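Local atomic coordinates of CMP-sialic acid transporter 1 (Zea mays, PDB entry 6I1R), a protein that probably exchanges CMP-sialic acid for CMP across the Golgi membrane, and is seen here outward-facing with CMP bound. Residues W54-T59 with S190-N195; R73-P78 with N195-T200; A269-M274 with L291-C296. The protein carries 5 engineered substitutions. All coordinates share one frame; numbering follows the deposited sequence.

In the fold
From the N terminus, the chain first reaches 54-59, at the end of helix 37-59, and then 73-78, at the start of helix 76-92. Both wait more than a hundred residues for their partners. 190-195 closes contact 1, and 195-200 then closes contact 2. Because the segments alternate, the two loops cross. They share N195, and Q194 of contact 1 touches Y75 of contact 2. Helix 191-216 is thereby tied to helix 37-59 and to helix 76-92. Contact 3 follows in series and closes a short loop, joining helix 259-279 to helix 287-304. It lies on the other side of the chain's centre, about 33 Å from contact 2 between centres.

Contact 1 (W54-T59 with S190-N195); sequences WKECRT and SLYWQN. Engineered in segment 54-59: R58 (natural residue His), T59 (natural residue Ser).
E56 reaches from the last turns of helix 37-59 to S190 and Y192, at the start of helix 191-216. Its CB points at the other segment. CG is anti to the backbone N (chi1 -165°), and the chain runs on extended, which carries the carboxylate across the gap between two backbones that stay 8.5 Å apart at the CA atoms of E56 and Y192. CD sits at the edge of the Y192 ring, in its plane, 3.9 Å from Y192 CD2. OE1 takes the hydrogen bond: S190 OG donates to E56 OE1 over 2.6 Å, on the syn lone pair. OE2 lies obliquely beside the ring, 3.9 Å from Y192 CD2. The carboxylate and ring planes are 62° apart. The ring of Y192 also meets that of F52, and the E56 side chain also touches V63, in the loop after its helix.

S190 is the N-cap residue of its helix. Its OG goes to E56, while S190 O receives Q194 N at 3.0 Å. An alanine in place of E56 would probably leave S190 OG without its acceptor and open a gap beside the edge of Y192. The contact is mainly polar, with one hydrogen bond across it. The carboxylate stands near the N-terminal end of a helix, whose partial positive charge may favour its ionised form.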
loop_
_atom_site.group_PDB
_atom_site.type_symbol
_atom_site.label_atom_id
_atom_site.label_comp_id
_atom_site.label_asym_id
_atom_site.label_seq_id
_atom_site.Cartn_x
_atom_site.Cartn_y
_atom_site.Cartn_z
ATOM N N TRP B 54 -9.673 0.655 -37.357
ATOM C CA TRP B 54 -10.297 1.690 -38.197
ATOM C C TRP B 54 -9.350 2.087 -39.337
ATOM O O TRP B 54 -9.733 2.074 -40.510
ATOM C CB TRP B 54 -10.688 2.896 -37.330
ATOM C CG TRP B 54 -11.162 4.107 -38.078
ATOM C CD1 TRP B 54 -12.448 4.416 -38.415
ATOM C CD2 TRP B 54 -10.355 5.203 -38.547
ATOM N NE1 TRP B 54 -12.495 5.615 -39.074
ATOM C CE2 TRP B 54 -11.226 6.124 -39.167
ATOM C CE3 TRP B 54 -8.985 5.491 -38.512
ATOM C CZ2 TRP B 54 -10.769 7.311 -39.742
ATOM C CZ3 TRP B 54 -8.535 6.662 -39.084
ATOM C CH2 TRP B 54 -9.416 7.555 -39.694
ATOM N N LYS B 55 -8.115 2.422 -38.970
ATOM C CA LYS B 55 -7.089 2.859 -39.918
ATOM C C LYS B 55 -6.789 1.744 -40.930
ATOM O O LYS B 55 -6.541 2.026 -42.102
ATOM C CB LYS B 55 -5.817 3.261 -39.163
ATOM C CG LYS B 55 -4.640 3.678 -40.035
ATOM C CD LYS B 55 -3.524 4.338 -39.254
ATOM C CE LYS B 55 -2.358 4.760 -40.123
ATOM N NZ LYS B 55 -1.362 5.546 -39.357
ATOM N N GLU B 56 -6.803 0.494 -40.469
ATOM C CA GLU B 56 -6.528 -0.662 -41.328
ATOM C C GLU B 56 -7.664 -0.848 -42.344
ATOM O O GLU B 56 -7.409 -1.204 -43.492
ATOM C CB GLU B 56 -6.349 -1.929 -40.486
ATOM C CG GLU B 56 -5.723 -3.083 -41.249
ATOM C CD GLU B 56 -5.683 -4.396 -40.485
ATOM O OE1 GLU B 56 -6.737 -4.803 -39.958
ATOM O OE2 GLU B 56 -4.599 -5.008 -40.421
ATOM N N CYS B 57 -8.905 -0.616 -41.922
ATOM C CA CYS B 57 -10.059 -0.776 -42.809
ATOM C C CYS B 57 -10.049 0.305 -43.897
ATOM O O CYS B 57 -10.454 0.057 -45.032
ATOM C CB CYS B 57 -11.365 -0.724 -42.026
ATOM S SG CYS B 57 -11.564 -2.114 -40.880
ATOM N N ARG B 58 -9.567 1.490 -43.550
ATOM C CA ARG B 58 -9.598 2.627 -44.469
ATOM C C ARG B 58 -8.330 2.624 -45.337
ATOM O O ARG B 58 -8.305 3.280 -46.379
ATOM C CB ARG B 58 -9.864 3.900 -43.658
ATOM C CG ARG B 58 -8.862 5.039 -43.795
ATOM C CD ARG B 58 -9.312 6.215 -42.941
ATOM N NE ARG B 58 -10.525 5.852 -42.219
ATOM C CZ ARG B 58 -11.745 6.268 -42.537
ATOM N NH1 ARG B 58 -12.742 5.400 -42.580
ATOM N NH2 ARG B 58 -11.960 7.536 -42.835
ATOM N N THR B 59 -7.310 1.862 -44.943
ATOM C CA THR B 59 -6.057 1.778 -45.704
ATOM C C THR B 59 -6.008 0.496 -46.547
ATOM O O THR B 59 -5.439 0.505 -47.641
ATOM C CB THR B 59 -4.843 1.846 -44.770
ATOM N N SER B 190 -7.540 -10.235 -38.190
ATOM C CA SER B 190 -6.664 -9.090 -37.952
ATOM C C SER B 190 -6.299 -9.009 -36.466
ATOM O O SER B 190 -7.158 -9.165 -35.599
ATOM C CB SER B 190 -7.314 -7.811 -38.417
ATOM O OG SER B 190 -6.431 -6.709 -38.268
ATOM N N LEU B 191 -5.025 -8.738 -36.188
ATOM C CA LEU B 191 -4.542 -8.574 -34.814
ATOM C C LEU B 191 -5.394 -7.523 -34.089
ATOM O O LEU B 191 -5.762 -7.706 -32.927
ATOM C CB LEU B 191 -3.067 -8.156 -34.849
ATOM C CG LEU B 191 -2.404 -7.930 -33.490
ATOM C CD1 LEU B 191 -2.461 -9.189 -32.637
ATOM C CD2 LEU B 191 -0.964 -7.468 -33.655
ATOM N N TYR B 192 -5.714 -6.442 -34.794
ATOM C CA TYR B 192 -6.384 -5.288 -34.200
ATOM C C TYR B 192 -7.856 -5.610 -33.907
ATOM O O TYR B 192 -8.430 -5.043 -32.980
ATOM C CB TYR B 192 -6.244 -4.067 -35.112
ATOM C CG TYR B 192 -4.825 -3.732 -35.499
ATOM C CD1 TYR B 192 -3.846 -3.550 -34.535
ATOM C CD2 TYR B 192 -4.456 -3.597 -36.829
ATOM C CE1 TYR B 192 -2.539 -3.244 -34.880
ATOM C CE2 TYR B 192 -3.155 -3.290 -37.191
ATOM C CZ TYR B 192 -2.191 -3.114 -36.213
ATOM O OH TYR B 192 -0.904 -2.812 -36.558
ATOM N N TRP B 193 -8.466 -6.502 -34.688
ATOM C CA TRP B 193 -9.854 -6.921 -34.436
ATOM C C TRP B 193 -9.892 -7.953 -33.301
ATOM O O TRP B 193 -10.854 -7.994 -32.530
ATOM C CB TRP B 193 -10.510 -7.452 -35.720
ATOM C CG TRP B 193 -11.792 -8.197 -35.497
ATOM C CD1 TRP B 193 -12.042 -9.501 -35.813
ATOM C CD2 TRP B 193 -13.001 -7.692 -34.900
ATOM N NE1 TRP B 193 -13.321 -9.840 -35.464
ATOM C CE2 TRP B 193 -13.933 -8.753 -34.898
ATOM C CE3 TRP B 193 -13.390 -6.455 -34.371
ATOM C CZ2 TRP B 193 -15.223 -8.609 -34.388
ATOM C CZ3 TRP B 193 -14.664 -6.314 -33.867
ATOM C CH2 TRP B 193 -15.567 -7.378 -33.877
ATOM N N GLN B 194 -8.856 -8.781 -33.201
ATOM C CA GLN B 194 -8.763 -9.759 -32.116
ATOM C C GLN B 194 -8.561 -9.009 -30.793
ATOM O O GLN B 194 -9.228 -9.301 -29.795
ATOM C CB GLN B 194 -7.652 -10.770 -32.412
ATOM C CG GLN B 194 -7.968 -11.673 -33.599
ATOM C CD GLN B 194 -6.853 -12.631 -33.939
ATOM O OE1 GLN B 194 -5.682 -12.263 -33.989
ATOM N NE2 GLN B 194 -7.215 -13.878 -34.198
ATOM N N ASN B 195 -7.666 -8.025 -30.804
ATOM C CA ASN B 195 -7.456 -7.145 -29.657
ATOM C C ASN B 195 -8.779 -6.481 -29.254
ATOM O O ASN B 195 -9.131 -6.475 -28.077
ATOM C CB ASN B 195 -6.406 -6.069 -29.946
ATOM C CG ASN B 195 -4.997 -6.612 -30.048
ATOM O OD1 ASN B 195 -4.747 -7.773 -29.734
ATOM N ND2 ASN B 195 -4.069 -5.778 -30.488
#

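Contact 2 (R73-P78 with N195-T200); sequences RLYVVP and NVQLYT
Y75 and L198 mark the closest backbone approach, with their CA atoms 5.1 Å apart. Segment 73-78 is a 3-10 turn at 73-75, with V76 N bonded to R73 O at 3.3 Å, that leads into helix 76-92. Segment 195-200 is regular helix within helix 191-216. No hydrogen bond links the two segments. The Y75 ring packs against both side chains and backbone of the helix, with L198 N 3.8 Å from Y75 CD2.

Y75 carries most of the contact. Its CB points toward the helix, and CG is anti to the carbonyl carbon (chi1 -71°), which turns one ring face to Q197 CB and brings the CD2 side to L198. Q197 CB stands over that face in a CH-pi contact, 4.0 Å from the centroid of the Y75 ring and 18° off the normal. Beyond CB the chain runs out past the rim on the CE1 side, where Q197 OE1 comes to 3.2 Å from Y75 CE1. Its amide is turned 47° from the ring plane. The amide's NE2 is held by W193 O, one turn back in the same helix, which should limit its rotation.

The side chains of L198 and Y75 cross at about a right angle, with L198 CB 3.8 Å from Y75 CD2. The other end of L198 crosses P78 obliquely, where L198 CD1 comes to 3.9 Å from P78 CG. L198 is therefore shared by the tyrosine and the proline.

The side chain of P78 is about 7 Å from the bound CMP. S79, the next residue after P78, and G202, two residues past T200, line the CMP pocket. Y75 also touches Q194 and F201 of helix 191-216. L183 of helix 160-186 packs on both L74 and Y75. Y199 points away from 73-78 and meets helices 37-59 and 234-256.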
loop_
_atom_site.group_PDB
_atom_site.type_symbol
_atom_site.label_atom_id
_atom_site.label_comp_id
_atom_site.label_asym_id
_atom_site.label_seq_id
_atom_site.Cartn_x
_atom_site.Cartn_y
_atom_site.Cartn_z
ATOM N N ARG B 73 -17.648 -14.838 -28.784
ATOM C CA ARG B 73 -17.942 -15.138 -27.371
ATOM C C ARG B 73 -16.735 -15.784 -26.673
ATOM O O ARG B 73 -16.664 -15.777 -25.447
ATOM C CB ARG B 73 -19.146 -16.081 -27.270
ATOM C CG ARG B 73 -18.838 -17.510 -27.697
ATOM C CD ARG B 73 -20.017 -18.308 -28.213
ATOM N NE ARG B 73 -20.666 -19.169 -27.250
ATOM C CZ ARG B 73 -21.961 -19.467 -27.223
ATOM N NH1 ARG B 73 -22.480 -19.923 -26.097
ATOM N NH2 ARG B 73 -22.734 -19.302 -28.283
ATOM N N LEU B 74 -15.809 -16.363 -27.437
ATOM C CA LEU B 74 -14.668 -17.085 -26.853
ATOM C C LEU B 74 -13.664 -16.112 -26.215
ATOM O O LEU B 74 -12.850 -16.530 -25.393
ATOM C CB LEU B 74 -13.990 -17.938 -27.933
ATOM C CG LEU B 74 -14.382 -19.415 -27.945
ATOM C CD1 LEU B 74 -15.874 -19.585 -28.181
ATOM C CD2 LEU B 74 -13.583 -20.174 -28.994
ATOM N N TYR B 75 -13.721 -14.828 -26.567
ATOM C CA TYR B 75 -12.786 -13.841 -26.010
ATOM C C TYR B 75 -13.176 -13.472 -24.570
ATOM O O TYR B 75 -12.454 -12.712 -23.919
ATOM C CB TYR B 75 -12.713 -12.607 -26.915
ATOM C CG TYR B 75 -11.995 -12.845 -28.219
ATOM C CD1 TYR B 75 -12.667 -13.338 -29.326
ATOM C CD2 TYR B 75 -10.639 -12.590 -28.347
ATOM C CE1 TYR B 75 -12.015 -13.563 -30.528
ATOM C CE2 TYR B 75 -9.972 -12.809 -29.541
ATOM C CZ TYR B 75 -10.661 -13.299 -30.636
ATOM O OH TYR B 75 -10.015 -13.521 -31.818
ATOM N N VAL B 76 -14.288 -14.008 -24.067
ATOM C CA VAL B 76 -14.698 -13.778 -22.675
ATOM C C VAL B 76 -13.745 -14.548 -21.750
ATOM O O VAL B 76 -13.362 -14.049 -20.690
ATOM C CB VAL B 76 -16.163 -14.198 -22.425
ATOM C CG1 VAL B 76 -16.599 -13.902 -20.996
ATOM C CG2 VAL B 76 -17.136 -13.557 -23.405
ATOM N N VAL B 77 -13.350 -15.746 -22.181
ATOM C CA VAL B 77 -12.731 -16.745 -21.299
ATOM C C VAL B 77 -11.523 -16.134 -20.573
ATOM O O VAL B 77 -11.475 -16.176 -19.345
ATOM C CB VAL B 77 -12.361 -18.030 -22.071
ATOM C CG1 VAL B 77 -11.515 -18.981 -21.235
ATOM C CG2 VAL B 77 -13.600 -18.742 -22.595
ATOM N N PRO B 78 -10.557 -15.550 -21.310
ATOM C CA PRO B 78 -9.387 -14.975 -20.627
ATOM C C PRO B 78 -9.775 -14.057 -19.457
ATOM O O PRO B 78 -9.154 -14.119 -18.395
ATOM C CB PRO B 78 -8.651 -14.169 -21.705
ATOM C CG PRO B 78 -9.023 -14.867 -22.981
ATOM C CD PRO B 78 -10.456 -15.300 -22.755
ATOM N N ASN B 195 -7.666 -8.025 -30.804
ATOM C CA ASN B 195 -7.456 -7.145 -29.657
ATOM C C ASN B 195 -8.779 -6.481 -29.254
ATOM O O ASN B 195 -9.131 -6.475 -28.077
ATOM C CB ASN B 195 -6.406 -6.069 -29.946
ATOM C CG ASN B 195 -4.997 -6.612 -30.048
ATOM O OD1 ASN B 195 -4.747 -7.773 -29.734
ATOM N ND2 ASN B 195 -4.069 -5.778 -30.488
ATOM N N VAL B 196 -9.502 -5.928 -30.229
ATOM C CA VAL B 196 -10.711 -5.138 -29.938
ATOM C C VAL B 196 -11.718 -6.007 -29.171
ATOM O O VAL B 196 -12.326 -5.530 -28.216
ATOM C CB VAL B 196 -11.327 -4.532 -31.216
ATOM C CG1 VAL B 196 -12.789 -4.148 -31.026
ATOM C CG2 VAL B 196 -10.529 -3.333 -31.709
ATOM N N GLN B 197 -11.885 -7.264 -29.576
ATOM C CA GLN B 197 -12.827 -8.167 -28.902
ATOM C C GLN B 197 -12.279 -8.545 -27.521
ATOM O O GLN B 197 -12.998 -8.505 -26.518
ATOM C CB GLN B 197 -13.044 -9.450 -29.707
ATOM C CG GLN B 197 -13.575 -9.235 -31.114
ATOM C CD GLN B 197 -13.283 -10.439 -31.973
ATOM O OE1 GLN B 197 -14.003 -11.436 -31.942
ATOM N NE2 GLN B 197 -12.200 -10.364 -32.729
ATOM N N LEU B 198 -11.005 -8.924 -27.497
ATOM C CA LEU B 198 -10.329 -9.355 -26.273
ATOM C C LEU B 198 -10.438 -8.260 -25.206
ATOM O O LEU B 198 -10.885 -8.521 -24.089
ATOM C CB LEU B 198 -8.865 -9.664 -26.604
ATOM C CG LEU B 198 -8.004 -10.159 -25.442
ATOM C CD1 LEU B 198 -8.526 -11.482 -24.898
ATOM C CD2 LEU B 198 -6.551 -10.297 -25.870
ATOM N N TYR B 199 -10.046 -7.041 -25.570
ATOM C CA TYR B 199 -9.920 -5.936 -24.614
ATOM C C TYR B 199 -11.282 -5.295 -24.320
ATOM O O TYR B 199 -11.394 -4.529 -23.364
ATOM C CB TYR B 199 -8.923 -4.894 -25.131
ATOM C CG TYR B 199 -7.520 -5.409 -25.336
ATOM C CD1 TYR B 199 -6.939 -6.291 -24.437
ATOM C CD2 TYR B 199 -6.759 -5.003 -26.423
ATOM C CE1 TYR B 199 -5.649 -6.765 -24.617
ATOM C CE2 TYR B 199 -5.467 -5.467 -26.616
ATOM C CZ TYR B 199 -4.910 -6.349 -25.708
ATOM O OH TYR B 199 -3.638 -6.811 -25.885
ATOM N N THR B 200 -12.304 -5.584 -25.124
ATOM C CA THR B 200 -13.663 -5.137 -24.801
ATOM C C THR B 200 -14.145 -5.893 -23.556
ATOM O O THR B 200 -14.581 -5.281 -22.579
ATOM C CB THR B 200 -14.608 -5.305 -25.999
ATOM O OG1 THR B 200 -14.277 -4.289 -26.945
ATOM C CG2 THR B 200 -16.072 -5.190 -25.635
#

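Contact 3 (A269-M274 with L291-C296); sequences AMLLTM and LGIIIC
From helix 259-279, L271 makes the contact alone, packing tightly on C296 and I293 and more loosely on the backbone of G292. Its two methyls divide the work. CD1 goes to the cysteine, 3.6 Å from C296 CB, and also lies beside C296 SG at 3.7 Å. CD2 is 3.9 Å from I293 CG1, where the leucine and isoleucine slide past each other in opposite directions. Having no side chain, G292 offers its backbone, with G292 O 4.3 Å from L271 CD1. S142 of helix 126-143 touches L271 as well.

The loose side is that of L291 and I294. Both lie on the surface, which in this membrane protein may face lipid, and neither meets 269-274. I294 points away from helix 259-279. Over the whole contact, the short helix axes stay 10.8 Å apart at closest, no hydrogen bond crosses, and about 150 Å² is buried.

The segments run at 149° to each other, so they are close to antiparallel. Helices 259-279 and 287-304 follow one another in the chain and form a helical hairpin. Such apolar packing of successive antiparallel membrane helices belongs to the all-helical fold of drug/metabolite transporters, the clan to which nucleotide-sugar transporters are assigned.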
loop_
_atom_site.group_PDB
_atom_site.type_symbol
_atom_site.label_atom_id
_atom_site.label_comp_id
_atom_site.label_asym_id
_atom_site.label_seq_id
_atom_site.Cartn_x
_atom_site.Cartn_y
_atom_site.Cartn_z
ATOM N N ALA B 269 13.146 -9.512 -17.878
ATOM C CA ALA B 269 12.785 -8.184 -17.378
ATOM C C ALA B 269 13.029 -8.117 -15.866
ATOM O O ALA B 269 13.587 -7.143 -15.357
ATOM C CB ALA B 269 11.345 -7.881 -17.713
ATOM N N MET B 270 12.609 -9.171 -15.169
ATOM C CA MET B 270 12.725 -9.265 -13.716
ATOM C C MET B 270 14.202 -9.230 -13.299
ATOM O O MET B 270 14.535 -8.687 -12.246
ATOM C CB MET B 270 12.087 -10.561 -13.208
ATOM C CG MET B 270 11.874 -10.593 -11.708
ATOM S SD MET B 270 12.173 -12.237 -11.014
ATOM C CE MET B 270 13.962 -12.301 -11.090
ATOM N N LEU B 271 15.079 -9.818 -14.112
ATOM C CA LEU B 271 16.518 -9.783 -13.837
ATOM C C LEU B 271 17.054 -8.369 -14.092
ATOM O O LEU B 271 17.831 -7.850 -13.291
ATOM C CB LEU B 271 17.244 -10.809 -14.715
ATOM C CG LEU B 271 17.053 -12.276 -14.329
ATOM C CD1 LEU B 271 17.729 -13.187 -15.340
ATOM C CD2 LEU B 271 17.580 -12.553 -12.928
ATOM N N LEU B 272 16.635 -7.757 -15.199
ATOM C CA LEU B 272 17.093 -6.412 -15.561
ATOM C C LEU B 272 16.692 -5.415 -14.466
ATOM O O LEU B 272 17.486 -4.548 -14.098
ATOM C CB LEU B 272 16.495 -6.019 -16.917
ATOM C CG LEU B 272 16.913 -4.653 -17.461
ATOM C CD1 LEU B 272 18.419 -4.578 -17.660
ATOM C CD2 LEU B 272 16.192 -4.345 -18.764
ATOM N N THR B 273 15.469 -5.550 -13.954
ATOM C CA THR B 273 14.954 -4.672 -12.894
ATOM C C THR B 273 15.896 -4.696 -11.684
ATOM O O THR B 273 16.223 -3.647 -11.128
ATOM C CB THR B 273 13.528 -5.070 -12.484
ATOM O OG1 THR B 273 12.644 -4.734 -13.555
ATOM C CG2 THR B 273 13.056 -4.388 -11.219
ATOM N N MET B 274 16.313 -5.894 -11.281
ATOM C CA MET B 274 17.211 -6.064 -10.136
ATOM C C MET B 274 18.579 -5.438 -10.438
ATOM O O MET B 274 19.181 -4.820 -9.559
ATOM C CB MET B 274 17.395 -7.546 -9.793
ATOM C CG MET B 274 16.271 -8.115 -8.949
ATOM S SD MET B 274 16.183 -9.920 -9.043
ATOM C CE MET B 274 15.537 -10.310 -7.418
ATOM N N LEU B 291 24.067 -15.583 -9.737
ATOM C CA LEU B 291 23.846 -16.990 -10.094
ATOM C C LEU B 291 22.611 -17.113 -10.998
ATOM O O LEU B 291 22.671 -17.743 -12.055
ATOM C CB LEU B 291 23.673 -17.821 -8.818
ATOM C CG LEU B 291 24.885 -17.884 -7.888
ATOM C CD1 LEU B 291 24.554 -18.664 -6.624
ATOM C CD2 LEU B 291 26.091 -18.490 -8.590
ATOM N N GLY B 292 21.504 -16.502 -10.580
ATOM C CA GLY B 292 20.244 -16.566 -11.324
ATOM C C GLY B 292 20.387 -16.093 -12.763
ATOM O O GLY B 292 19.753 -16.643 -13.666
ATOM N N ILE B 293 21.221 -15.076 -12.976
ATOM C CA ILE B 293 21.450 -14.512 -14.314
ATOM C C ILE B 293 22.158 -15.551 -15.194
ATOM O O ILE B 293 21.770 -15.748 -16.347
ATOM C CB ILE B 293 22.244 -13.190 -14.225
ATOM C CG1 ILE B 293 21.377 -12.054 -13.678
ATOM C CG2 ILE B 293 22.857 -12.825 -15.571
ATOM C CD1 ILE B 293 22.161 -10.857 -13.192
ATOM N N ILE B 294 23.190 -16.199 -14.654
ATOM C CA ILE B 294 23.983 -17.176 -15.414
ATOM C C ILE B 294 23.089 -18.363 -15.794
ATOM O O ILE B 294 23.114 -18.823 -16.939
ATOM C CB ILE B 294 25.231 -17.620 -14.620
ATOM C CG1 ILE B 294 26.230 -16.470 -14.460
ATOM C CG2 ILE B 294 25.881 -18.839 -15.263
ATOM C CD1 ILE B 294 27.255 -16.685 -13.371
ATOM N N ILE B 295 22.310 -18.852 -14.833
ATOM C CA ILE B 295 21.346 -19.925 -15.090
ATOM C C ILE B 295 20.426 -19.501 -16.240
ATOM O O ILE B 295 20.197 -20.267 -17.178
ATOM C CB ILE B 295 20.542 -20.267 -13.817
ATOM C CG1 ILE B 295 21.411 -20.979 -12.778
ATOM C CG2 ILE B 295 19.304 -21.082 -14.158
ATOM C CD1 ILE B 295 20.960 -20.769 -11.353
ATOM N N CYS B 296 19.915 -18.277 -16.154
ATOM C CA CYS B 296 18.920 -17.783 -17.102
ATOM C C CYS B 296 19.552 -17.558 -18.483
ATOM O O CYS B 296 18.962 -17.946 -19.490
ATOM C CB CYS B 296 18.253 -16.516 -16.578
ATOM S SG CYS B 296 16.977 -16.853 -15.337
#